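Local coordinates for putative epoxide hydrolase protein (Klebsiella pneumoniae subsp. pneumoniae, PDB 5BOV) that is a putative epoxide hydrolase of the alpha/beta hydrolase fold, probably cleaving epoxide or ester bonds, though its substrate is not established, at residues A[294-297]-A[298-301]; A[52-56]-A[57-61]. All coordinates share one frame; numbering follows the deposited sequence.

Contact 1 (A[294-297]-A[298-301])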
ATOM      1  N   PHE A 294      14.018  -6.456   1.796  1.00  9.17           N
ATOM      2  CA  PHE A 294      12.681  -6.326   2.324  1.00  8.54           C
ATOM      3  C   PHE A 294      12.307  -7.544   3.194  1.00  9.09           C
ATOM      4  O   PHE A 294      11.728  -7.375   4.287  1.00  8.71           O
ATOM      5  CB  PHE A 294      11.673  -6.148   1.195  1.00  8.31           C
ATOM      6  CG  PHE A 294      10.358  -5.664   1.664  1.00  7.62           C
ATOM      7  CD1 PHE A 294       9.357  -6.514   2.048  1.00  7.62           C
ATOM      8  CD2 PHE A 294      10.105  -4.291   1.686  1.00  7.82           C
ATOM      9  CE1 PHE A 294       8.143  -6.046   2.479  1.00  7.54           C
ATOM     10  CE2 PHE A 294       8.875  -3.830   2.131  1.00  7.60           C
ATOM     11  CZ  PHE A 294       7.921  -4.718   2.522  1.00  7.64           C
ATOM     12  N   VAL A 295      12.590  -8.731   2.692  1.00  8.81           N
ATOM     13  CA  VAL A 295      12.430  -9.927   3.494  1.00  9.18           C
ATOM     14  C   VAL A 295      13.165  -9.812   4.866  1.00  9.39           C
ATOM     15  O   VAL A 295      12.554 -10.132   5.902  1.00  9.54           O
ATOM     16  CB  VAL A 295      12.931 -11.153   2.737  1.00  9.33           C
ATOM     17  CG1 VAL A 295      12.980 -12.391   3.648  1.00  9.27           C
ATOM     18  CG2 VAL A 295      12.072 -11.449   1.553  1.00  9.13           C
ATOM     19  N   GLN A 296      14.385  -9.369   4.844  1.00  9.72           N
ATOM     20  CA  GLN A 296      15.167  -9.197   6.100  1.00 11.09           C
ATOM     21  C   GLN A 296      14.443  -8.254   7.053  1.00 10.18           C
ATOM     22  O   GLN A 296      14.381  -8.471   8.264  1.00  9.76           O
ATOM     23  CB  GLN A 296      16.599  -8.713   5.850  1.00 12.63           C
ATOM     24  CG  GLN A 296      17.496  -8.823   7.095  1.00 14.16           C
ATOM     25  CD  GLN A 296      17.716 -10.242   7.522  1.00 15.89           C
ATOM     26  OE1 GLN A 296      18.189 -11.101   6.719  1.00 18.44           O
ATOM     27  NE2 GLN A 296      17.325 -10.586   8.754  1.00 16.19           N
ATOM     28  N   ALA A 297      13.910  -7.157   6.503  1.00  9.43           N
ATOM     29  CA  ALA A 297      13.133  -6.247   7.324  1.00  9.13           C
ATOM     30  C   ALA A 297      11.881  -6.852   7.972  1.00  8.79           C
ATOM     31  O   ALA A 297      11.584  -6.606   9.144  1.00  8.58           O
ATOM     32  CB  ALA A 297      12.749  -5.007   6.526  1.00  9.17           C
ATOM     33  N   VAL A 298      11.172  -7.674   7.237  1.00  8.47           N
ATOM     34  CA  VAL A 298       9.972  -8.338   7.783  1.00  8.31           C
ATOM     35  C   VAL A 298      10.379  -9.326   8.878  1.00  8.49           C
ATOM     36  O   VAL A 298       9.783  -9.319   9.936  1.00  8.33           O
ATOM     37  CB  VAL A 298       9.151  -9.077   6.670  1.00  8.65           C
ATOM     38  CG1 VAL A 298       8.055  -9.934   7.264  1.00  8.65           C
ATOM     39  CG2 VAL A 298       8.543  -8.057   5.672  1.00  8.65           C
ATOM     40  N   VAL A 299      11.418 -10.106   8.623  1.00  8.61           N
ATOM     41  CA  VAL A 299      11.901 -11.078   9.636  1.00  9.36           C
ATOM     42  C   VAL A 299      12.361 -10.302  10.916  1.00  9.41           C
ATOM     43  O   VAL A 299      12.007 -10.680  12.049  1.00  9.24           O
ATOM     44  CB  VAL A 299      13.059 -11.911   9.101  1.00  9.91           C
ATOM     45  CG1 VAL A 299      13.714 -12.676  10.221  1.00 11.39           C
ATOM     46  CG2 VAL A 299      12.550 -12.815   7.979  1.00 10.04           C
ATOM     47  N   ASP A 300      13.104  -9.222  10.715  1.00  9.35           N
ATOM     48  CA  ASP A 300      13.620  -8.418  11.828  1.00 10.34           C
ATOM     49  C   ASP A 300      12.521  -7.742  12.604  1.00  9.99           C
ATOM     50  O   ASP A 300      12.537  -7.737  13.820  1.00  9.69           O
ATOM     51  CB  ASP A 300      14.643  -7.430  11.359  1.00 10.63           C
ATOM     52  CG  ASP A 300      15.915  -8.072  10.850  1.00 11.84           C
ATOM     53  OD1 ASP A 300      16.196  -9.287  11.088  1.00 13.15           O
ATOM     54  OD2 ASP A 300      16.718  -7.361  10.215  1.00 12.21           O
ATOM     55  N   ALA A 301      11.510  -7.222  11.909  1.00  9.27           N
ATOM     56  CA  ALA A 301      10.409  -6.591  12.622  1.00  9.42           C
ATOM     57  C   ALA A 301       9.586  -7.602  13.407  1.00 10.00           C
ATOM     58  O   ALA A 301       9.123  -7.311  14.519  1.00 10.30           O
ATOM     59  CB  ALA A 301       9.533  -5.821  11.630  1.00  9.21           C
TER
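Gln-296 and Asp-300 clasp each other one helical turn apart, and Phe-294 meets Val-298 in the same i to i+4 spacing; both pairs lie on the C-terminal helix 291-303, which packs against the central sheet of the alpha/beta hydrolase fold. Four successive i to i+4 backbone hydrogen bonds carry the helix through, the straightest running from Val-299 N to Val-295 O (2.9 Å, 170° at the hydrogen). On the polar flank, Gln-296 NE2 donates to Asp-300 OD1 at 2.9 Å. The acceptor lies in the amide plane of Gln-296, whereas the donor sits above the carboxylate plane, the two planes being turned 40° apart. A bend at chi2 (65°) turns the Gln-296 amide forward along the helix, toward Asp-300. Glutamine is long enough to span the turn from an exposed position, while the shorter Asp-300 keeps its carboxylate near the helix. Asp-300 OD2 forms a salt bridge with Arg-276, so the carboxylate is shared between a neutral amide and a cation, an environment that would probably favour its charged form. On the apolar flank, Phe-294 CE1 lies 3.8 Å from Val-298 CG2, an oblique approach; the buried, large ring also reaches Leu-250 and Val-133 of the sheet. Val-299 CG2 lies 3.4 Å from Val-295 O. The small Ala-297 and Ala-301 allow close approach to the sheet: Ala-297 rests on Leu-250 of strand 247-252, Ala-301 also on strand 127-133, while the beta-branched Val-295 and Val-298 offer compact apolar surfaces to helix 50-56.

Contact 2 (A[52-56]-A[57-61]); sequences PALAQ and KGYRV
Leu-54 and Tyr-59 meet where helix 50-56 ends in a Schellman motif and the chain turns back into strand 59-74, within a beta-alpha-beta unit that begins at strand 32-37. Tyr-59 N donates to Leu-54 O (3.1 Å, 161° at the hydrogen) and Gly-58 N to Ala-55 O, the second bond of the Schellman pair. Lys-57 N adds weak bonds to Ala-53 O and Leu-54 O. Gly-58 is the C-prime residue: its positive phi (93°) would press a CB against the preceding carbonyl, so glycine suits this place. Inside the turn the packing is close. Leu-54 CB lies 3.8 Å from Val-61 CG2, and its CD2 approaches Tyr-59 CD1 obliquely at 4.0 Å. With CG beside its own backbone N (chi1 -67°), Tyr-59 presents a ring edge to Leu-54 O, 3.4 Å from CD1, and its hydroxyl hydrogen-bonds to Asp-302 of helix 291-303. Ala-55 CA makes a CA-H...O contact with Tyr-59 O (3.4 Å), and its small side chain packs on Ile-26. The outer side is looser: the side chains of Gln-56 and Lys-57 are exposed, and that of Lys-57 adopts two conformers, consistent with mobility. Last-turn carbonyls that have no further helical N-H to meet are thus satisfied by backbone N-H groups turning back on them, while branched aliphatic groups close the inner face.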
ATOM      1  N   PRO A  52       7.437 -15.805  -1.551  1.00  9.23           N
ATOM      2  CA  PRO A  52       7.851 -17.169  -1.455  1.00  9.50           C
ATOM      3  C   PRO A  52       9.070 -17.308  -0.564  1.00  9.51           C
ATOM      4  O   PRO A  52       9.229 -18.370   0.049  1.00  9.58           O
ATOM      5  CB  PRO A  52       8.188 -17.562  -2.904  1.00  9.84           C
ATOM      6  CG  PRO A  52       7.457 -16.591  -3.759  1.00 10.36           C
ATOM      7  CD  PRO A  52       7.280 -15.372  -2.963  1.00  9.81           C
ATOM      8  N   ALA A  53       9.905 -16.272  -0.487  1.00  9.17           N
ATOM      9  CA  ALA A  53      11.074 -16.335   0.398  1.00  9.44           C
ATOM     10  C   ALA A  53      10.614 -16.412   1.850  1.00  9.45           C
ATOM     11  O   ALA A  53      11.154 -17.204   2.646  1.00  9.96           O
ATOM     12  CB  ALA A  53      11.953 -15.099   0.238  1.00  9.84           C
ATOM     13  N   LEU A  54       9.640 -15.632   2.223  1.00  8.97           N
ATOM     14  CA  LEU A  54       9.053 -15.717   3.600  1.00  8.89           C
ATOM     15  C   LEU A  54       8.376 -17.049   3.835  1.00  9.18           C
ATOM     16  O   LEU A  54       8.490 -17.639   4.942  1.00  9.08           O
ATOM     17  CB  LEU A  54       8.099 -14.584   3.809  1.00  8.64           C
ATOM     18  CG  LEU A  54       8.716 -13.198   4.001  1.00  8.54           C
ATOM     19  CD1 LEU A  54       7.683 -12.102   3.892  1.00  8.56           C
ATOM     20  CD2 LEU A  54       9.437 -13.063   5.324  1.00  9.23           C
ATOM     21  N   ALA A  55       7.632 -17.520   2.849  1.00  9.73           N
ATOM     22  CA  ALA A  55       6.980 -18.824   2.979  1.00 10.24           C
ATOM     23  C   ALA A  55       7.945 -19.953   3.246  1.00 11.25           C
ATOM     24  O   ALA A  55       7.703 -20.837   4.086  1.00 12.41           O
ATOM     25  CB  ALA A  55       6.140 -19.150   1.762  1.00 10.34           C
ATOM     26  N   GLN A  56       9.085 -19.936   2.562  1.00 11.42           N
ATOM     27  CA  GLN A  56      10.171 -20.944   2.773  1.00 12.89           C
ATOM     28  C   GLN A  56      10.821 -20.875   4.117  1.00 12.00           C
ATOM     29  O   GLN A  56      11.330 -21.868   4.603  1.00 12.33           O
ATOM     30  CB  GLN A  56      11.146 -20.835   1.655  1.00 16.10           C
ATOM     31  CG  GLN A  56      12.296 -21.793   1.659  1.00 22.43           C
ATOM     32  CD  GLN A  56      13.124 -21.749   0.384  1.00 28.19           C
ATOM     33  OE1 GLN A  56      12.890 -20.892  -0.513  1.00 39.81           O
ATOM     34  NE2 GLN A  56      14.109 -22.637   0.305  1.00 31.24           N
ATOM     35  N   LYS A  57      10.758 -19.723   4.766  1.00 11.19           N
ATOM     36  CA  LYS A  57      11.261 -19.521   6.119  0.70 11.19           C
ATOM     37  C   LYS A  57      10.175 -19.703   7.210  1.00 11.19           C
ATOM     38  O   LYS A  57      10.406 -19.443   8.384  1.00 11.55           O
ATOM     39  CB  LYS A  57      11.861 -18.115   6.237  0.70 11.35           C
ATOM     40  CG  LYS A  57      13.252 -17.949   5.522  0.70 12.05           C
ATOM     41  CD  LYS A  57      14.485 -18.410   6.381  0.70 12.81           C
ATOM     42  CE  LYS A  57      15.822 -18.835   5.759  0.70 13.37           C
ATOM     43  NZ  LYS A  57      16.821 -19.043   6.820  0.70 13.74           N
ATOM     44  N   GLY A  58       9.027 -20.234   6.828  1.00 11.15           N
ATOM     45  CA  GLY A  58       7.987 -20.696   7.731  1.00 11.51           C
ATOM     46  C   GLY A  58       6.895 -19.709   8.079  1.00 11.54           C
ATOM     47  O   GLY A  58       6.095 -19.987   8.980  1.00 12.64           O
ATOM     48  N   TYR A  59       6.801 -18.618   7.321  1.00 10.28           N
ATOM     49  CA  TYR A  59       5.690 -17.706   7.461  1.00 10.02           C
ATOM     50  C   TYR A  59       4.520 -18.076   6.569  1.00  9.86           C
ATOM     51  O   TYR A  59       4.676 -18.633   5.478  1.00  9.60           O
ATOM     52  CB  TYR A  59       6.138 -16.279   7.079  1.00  9.59           C
ATOM     53  CG  TYR A  59       7.165 -15.692   8.066  1.00 10.00           C
ATOM     54  CD1 TYR A  59       8.516 -15.926   7.934  1.00  9.84           C
ATOM     55  CD2 TYR A  59       6.734 -14.931   9.156  1.00  9.85           C
ATOM     56  CE1 TYR A  59       9.414 -15.455   8.865  1.00 10.59           C
ATOM     57  CE2 TYR A  59       7.625 -14.451  10.106  1.00 10.31           C
ATOM     58  CZ  TYR A  59       8.953 -14.682   9.953  1.00 10.81           C
ATOM     59  OH  TYR A  59       9.873 -14.219  10.876  1.00 11.99           O
ATOM     60  N   ARG A  60       3.305 -17.759   7.032  1.00  9.89           N
ATOM     61  CA  ARG A  60       2.139 -17.806   6.184  1.00 10.44           C
ATOM     62  C   ARG A  60       2.006 -16.408   5.582  1.00  9.96           C
ATOM     63  O   ARG A  60       1.760 -15.472   6.340  1.00 11.12           O
ATOM     64  CB  ARG A  60       0.898 -18.147   6.969  1.00 11.06           C
ATOM     65  CG  ARG A  60      -0.283 -18.276   6.046  1.00 12.81           C
ATOM     66  CD  ARG A  60      -1.609 -18.157   6.694  1.00 14.21           C
ATOM     67  NE  ARG A  60      -2.751 -18.200   5.798  1.00 13.76           N
ATOM     68  CZ  ARG A  60      -3.979 -18.315   6.294  1.00 14.25           C
ATOM     69  NH1 ARG A  60      -4.143 -18.373   7.603  1.00 14.70           N
ATOM     70  NH2 ARG A  60      -5.031 -18.310   5.506  1.00 13.88           N
ATOM     71  N   VAL A  61       1.945 -16.333   4.245  1.00  9.22           N
ATOM     72  CA  VAL A  61       1.962 -15.006   3.581  1.00  9.06           C
ATOM     73  C   VAL A  61       0.698 -14.770   2.749  1.00  9.43           C
ATOM     74  O   VAL A  61       0.314 -15.568   1.869  1.00  9.34           O
ATOM     75  CB  VAL A  61       3.193 -14.894   2.679  1.00  9.27           C
ATOM     76  CG1 VAL A  61       3.358 -13.469   2.211  1.00  9.10           C
ATOM     77  CG2 VAL A  61       4.416 -15.343   3.449  1.00  9.72           C
TER

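Contacts 1 and 2 have centres about 12 Å apart and touch directly, so helices 291-303 and 50-56 pack together although the chain between them is long. Leu-54 carries much of this join: its CD2 lies 3.9 Å from Val-298 CG1 and 4.0 Å from Val-295 CG1. Nearby, Ala-53 CB comes within 3.9 Å of Val-295 CG2, and Tyr-59 OH within 3.9 Å of Val-299 CA. The centre of contact 1 lies about 17 Å from the centre of the chain, and the centre of contact 2 about 20 Å from it. The Phe-294 side chain approaches, without touching, Gly-108, Asp-110 and Gly-112, whose pattern is consistent with a nucleophile elbow.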